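Local coordinates for protein response regulator ChrA (PDB 4YN8) that acts as the response regulator of a haem-sensing two-component system and probably binds DNA to regulate transcription, at residues R7-D12 and A35-G40. The protein carries 1 engineered substitution. Sequence-based numbering, arbitrary orientation.
With MG (magnesium ion), chain F.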
ATOM      1  N   ARG A   7     -27.951  -0.826  -2.529  1.00 10.44           N
ATOM      2  CA  ARG A   7     -27.906  -0.730  -1.064  1.00  9.82           C
ATOM      3  C   ARG A   7     -26.445  -0.853  -0.646  1.00  9.53           C
ATOM      4  O   ARG A   7     -25.814  -1.893  -0.842  1.00  9.76           O
ATOM      5  CB  ARG A   7     -28.709  -1.872  -0.428  1.00 10.49           C
ATOM      6  CG  ARG A   7     -30.179  -1.805  -0.809  1.00 11.09           C
ATOM      7  CD  ARG A   7     -30.950  -3.105  -0.543  1.00 11.64           C
ATOM      8  NE  ARG A   7     -30.490  -4.124  -1.422  1.00 12.82           N
ATOM      9  CZ  ARG A   7     -30.823  -5.407  -1.291  1.00 14.80           C
ATOM     10  NH1 ARG A   7     -31.693  -5.787  -0.337  1.00 15.61           N
ATOM     11  NH2 ARG A   7     -30.334  -6.278  -2.117  1.00 16.17           N
ATOM     12  N   VAL A   8     -25.930   0.223  -0.085  1.00  9.05           N
ATOM     13  CA  VAL A   8     -24.522   0.317   0.250  1.00  8.78           C
ATOM     14  C   VAL A   8     -24.253   0.189   1.727  1.00  8.60           C
ATOM     15  O   VAL A   8     -24.977   0.793   2.529  1.00  9.76           O
ATOM     16  CB  VAL A   8     -23.969   1.634  -0.267  1.00  9.00           C
ATOM     17  CG1 VAL A   8     -22.586   1.956   0.349  1.00  8.64           C
ATOM     18  CG2 VAL A   8     -23.902   1.558  -1.783  1.00  9.66           C
ATOM     19  N   MET A   9     -23.218  -0.553   2.062  1.00  8.79           N
ATOM     20  CA  MET A   9     -22.603  -0.472   3.383  1.00  8.96           C
ATOM     21  C   MET A   9     -21.316   0.317   3.281  1.00  8.18           C
ATOM     22  O   MET A   9     -20.469  -0.007   2.478  1.00  7.53           O
ATOM     23  CB  MET A   9     -22.289  -1.821   3.989  1.00 10.81           C
ATOM     24  CG  MET A   9     -21.620  -1.714   5.374  1.00 13.68           C
ATOM     25  SD  MET A   9     -21.728  -3.327   6.204  1.00 21.56           S
ATOM     26  CE  MET A   9     -21.789  -2.820   7.906  1.00 25.15           C
ATOM     27  N   LEU A  10     -21.216   1.355   4.089  1.00  7.93           N
ATOM     28  CA  LEU A  10     -20.105   2.306   4.027  1.00  8.29           C
ATOM     29  C   LEU A  10     -19.290   2.156   5.280  1.00  8.35           C
ATOM     30  O   LEU A  10     -19.826   2.299   6.380  1.00  8.77           O
ATOM     31  CB  LEU A  10     -20.671   3.719   3.970  1.00  8.79           C
ATOM     32  CG  LEU A  10     -19.654   4.860   4.061  1.00  9.14           C
ATOM     33  CD1 LEU A  10     -18.753   4.780   2.852  1.00  9.56           C
ATOM     34  CD2 LEU A  10     -20.419   6.157   4.084  1.00  9.94           C
ATOM     35  N   ILE A  11     -17.996   1.922   5.124  1.00  8.83           N
ATOM     36  CA  ILE A  11     -17.103   1.563   6.230  1.00  8.44           C
ATOM     37  C   ILE A  11     -15.921   2.524   6.233  1.00  9.35           C
ATOM     38  O   ILE A  11     -15.255   2.699   5.198  1.00  9.44           O
ATOM     39  CB  ILE A  11     -16.615   0.140   6.057  1.00  8.92           C
ATOM     40  CG1 ILE A  11     -17.824  -0.785   5.902  1.00  9.76           C
ATOM     41  CG2 ILE A  11     -15.768  -0.295   7.262  1.00  8.96           C
ATOM     42  CD1 ILE A  11     -17.485  -2.258   5.931  1.00 10.72           C
ATOM     43  N   ASP A  12     -15.697   3.168   7.373  1.00  8.77           N
ATOM     44  CA  ASP A  12     -14.578   4.103   7.538  1.00 10.31           C
ATOM     45  C   ASP A  12     -14.454   4.348   9.025  1.00  9.56           C
ATOM     46  O   ASP A  12     -15.465   4.591   9.691  1.00 10.03           O
ATOM     47  CB  ASP A  12     -14.902   5.425   6.808  1.00 11.66           C
ATOM     48  CG  ASP A  12     -13.743   6.401   6.766  1.00 13.95           C
ATOM     49  OD1 ASP A  12     -12.882   6.477   7.683  1.00 13.07           O
ATOM     50  OD2 ASP A  12     -13.723   7.123   5.742  1.00 19.76           O
ATOM     51  N   ALA A  35     -26.276   0.880   5.756  1.00  9.20           N
ATOM     52  CA  ALA A  35     -25.473   0.402   6.904  1.00  9.29           C
ATOM     53  C   ALA A  35     -24.152   1.159   6.918  1.00 10.01           C
ATOM     54  O   ALA A  35     -23.635   1.513   5.849  1.00  9.08           O
ATOM     55  CB  ALA A  35     -25.209  -1.087   6.806  1.00  9.92           C
ATOM     56  N   GLU A  36     -23.627   1.396   8.116  1.00 10.12           N
ATOM     57  CA  GLU A  36     -22.284   1.977   8.275  1.00 10.55           C
ATOM     58  C   GLU A  36     -21.515   1.215   9.317  1.00 10.04           C
ATOM     59  O   GLU A  36     -22.110   0.694  10.291  1.00 10.01           O
ATOM     60  CB  GLU A  36     -22.429   3.414   8.737  1.00 12.68           C
ATOM     61  CG  GLU A  36     -22.930   4.348   7.662  1.00 15.42           C
ATOM     62  CD  GLU A  36     -23.101   5.767   8.194  1.00 19.65           C
ATOM     63  OE1 GLU A  36     -22.076   6.470   8.471  1.00 20.11           O
ATOM     64  OE2 GLU A  36     -24.264   6.187   8.320  1.00 21.89           O
ATOM     65  N   ALA A  37     -20.201   1.169   9.203  1.00  8.82           N
ATOM     66  CA  ALA A  37     -19.396   0.574  10.226  1.00  8.85           C
ATOM     67  C   ALA A  37     -18.098   1.343  10.344  1.00  9.02           C
ATOM     68  O   ALA A  37     -17.757   2.083   9.412  1.00  8.71           O
ATOM     69  CB  ALA A  37     -19.102  -0.887   9.921  1.00  9.00           C
ATOM     70  N   SER A  38     -17.395   1.136  11.446  1.00  9.54           N
ATOM     71  CA  SER A  38     -16.107   1.816  11.668  1.00 11.07           C
ATOM     72  C   SER A  38     -14.870   0.895  11.457  1.00 12.38           C
ATOM     73  O   SER A  38     -13.702   1.346  11.520  1.00 13.44           O
ATOM     74  CB  SER A  38     -16.155   2.505  13.004  1.00 13.32           C
ATOM     75  OG  SER A  38     -16.143   1.526  13.955  1.00 15.61           O
ATOM     76  N   ASP A  39     -15.120  -0.394  11.201  1.00 11.11           N
ATOM     77  CA  ASP A  39     -14.086  -1.325  10.757  0.50 11.67           C
ATOM     78  C   ASP A  39     -14.748  -2.547  10.116  1.00 10.63           C
ATOM     79  O   ASP A  39     -15.952  -2.590  10.009  1.00  9.76           O
ATOM     80  CB  ASP A  39     -13.180  -1.740  11.908  0.50 12.90           C
ATOM     81  CG  ASP A  39     -13.915  -2.440  13.000  0.50 14.45           C
ATOM     82  OD1 ASP A  39     -14.445  -3.559  12.766  0.50 14.77           O
ATOM     83  OD2 ASP A  39     -13.851  -1.871  14.117  0.50 17.00           O
ATOM     84  N   GLY A  40     -13.949  -3.515   9.688  1.00 10.91           N
ATOM     85  CA  GLY A  40     -14.470  -4.637   8.951  1.00 11.93           C
ATOM     86  C   GLY A  40     -14.818  -5.873   9.762  1.00 12.80           C
ATOM     87  O   GLY A  40     -14.974  -6.936   9.192  1.00 13.37           O
TER
HETATM   88 MG    MG F 204     -10.832   6.531   7.122  1.00 18.98          MG
HETATM   89  O   HOH W   1      -8.909   6.595   6.590  1.00 17.47           O
HETATM   90  O   HOH W   2     -10.909   4.479   7.895  0.50  5.31           O
HETATM   91  O   HOH W   3     -11.560   8.310   6.387  1.00 18.37           O
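Leu-10 is gripped through both its backbone polar atoms: its N donates to Ala-35 O at 3.0 Å with an N-H...O angle of 166°, and its O accepts from Ala-37 N at 3.1 Å. The ladder continues with Asp-12 N to Ala-37 O (3.1 Å), whereas its first rung, Ala-35 N to Val-8 O, is weak. Met-9 CA makes a CA-H...O contact with Ala-35 O at 3.3 Å, and Ile-11 CA does the same with Ala-37 O, so each oxygen takes an N-H and a CA-H.

On one face of the sheet lie Met-9, Ile-11 and the two alanines. The CG of Met-9 sits anti to its backbone N (chi1 179°) and the chain runs on extended, carrying CE across to Ala-37 CB at 3.9 Å while CG rests against Ala-35 CB. Ile-11 sends CG2 toward the turn beyond the strand, 3.6 Å from Asp-39 O. Ile-43, from a loop, touches both Met-9 and Ala-37.

An angle of 15° between the strand directions marks the pairing as parallel, and helix 15-26 links the two strands in a beta-alpha-beta unit of the CheY-like receiver domain, with 31-37 at the edge of the sheet and 6-11 inside it. On the face of Leu-10 and Glu-36, the Glu-36 CG lies 3.9 Å from Leu-10 O, and its carboxylate reaches a salt bridge with Arg-18 of that helix.

The last rung fixes the backbone N of Asp-12, whose side chain continues to the metal site at the C-terminal end of the strands. Its OD1 binds the magnesium ion at 2.1 Å; His-14, Asp-54 and three waters complete the coordination. Arg-18, paired with Glu-36 through NE, also hydrogen-bonds Asp-12 O through NH1, so one helix side chain bridges the two segments.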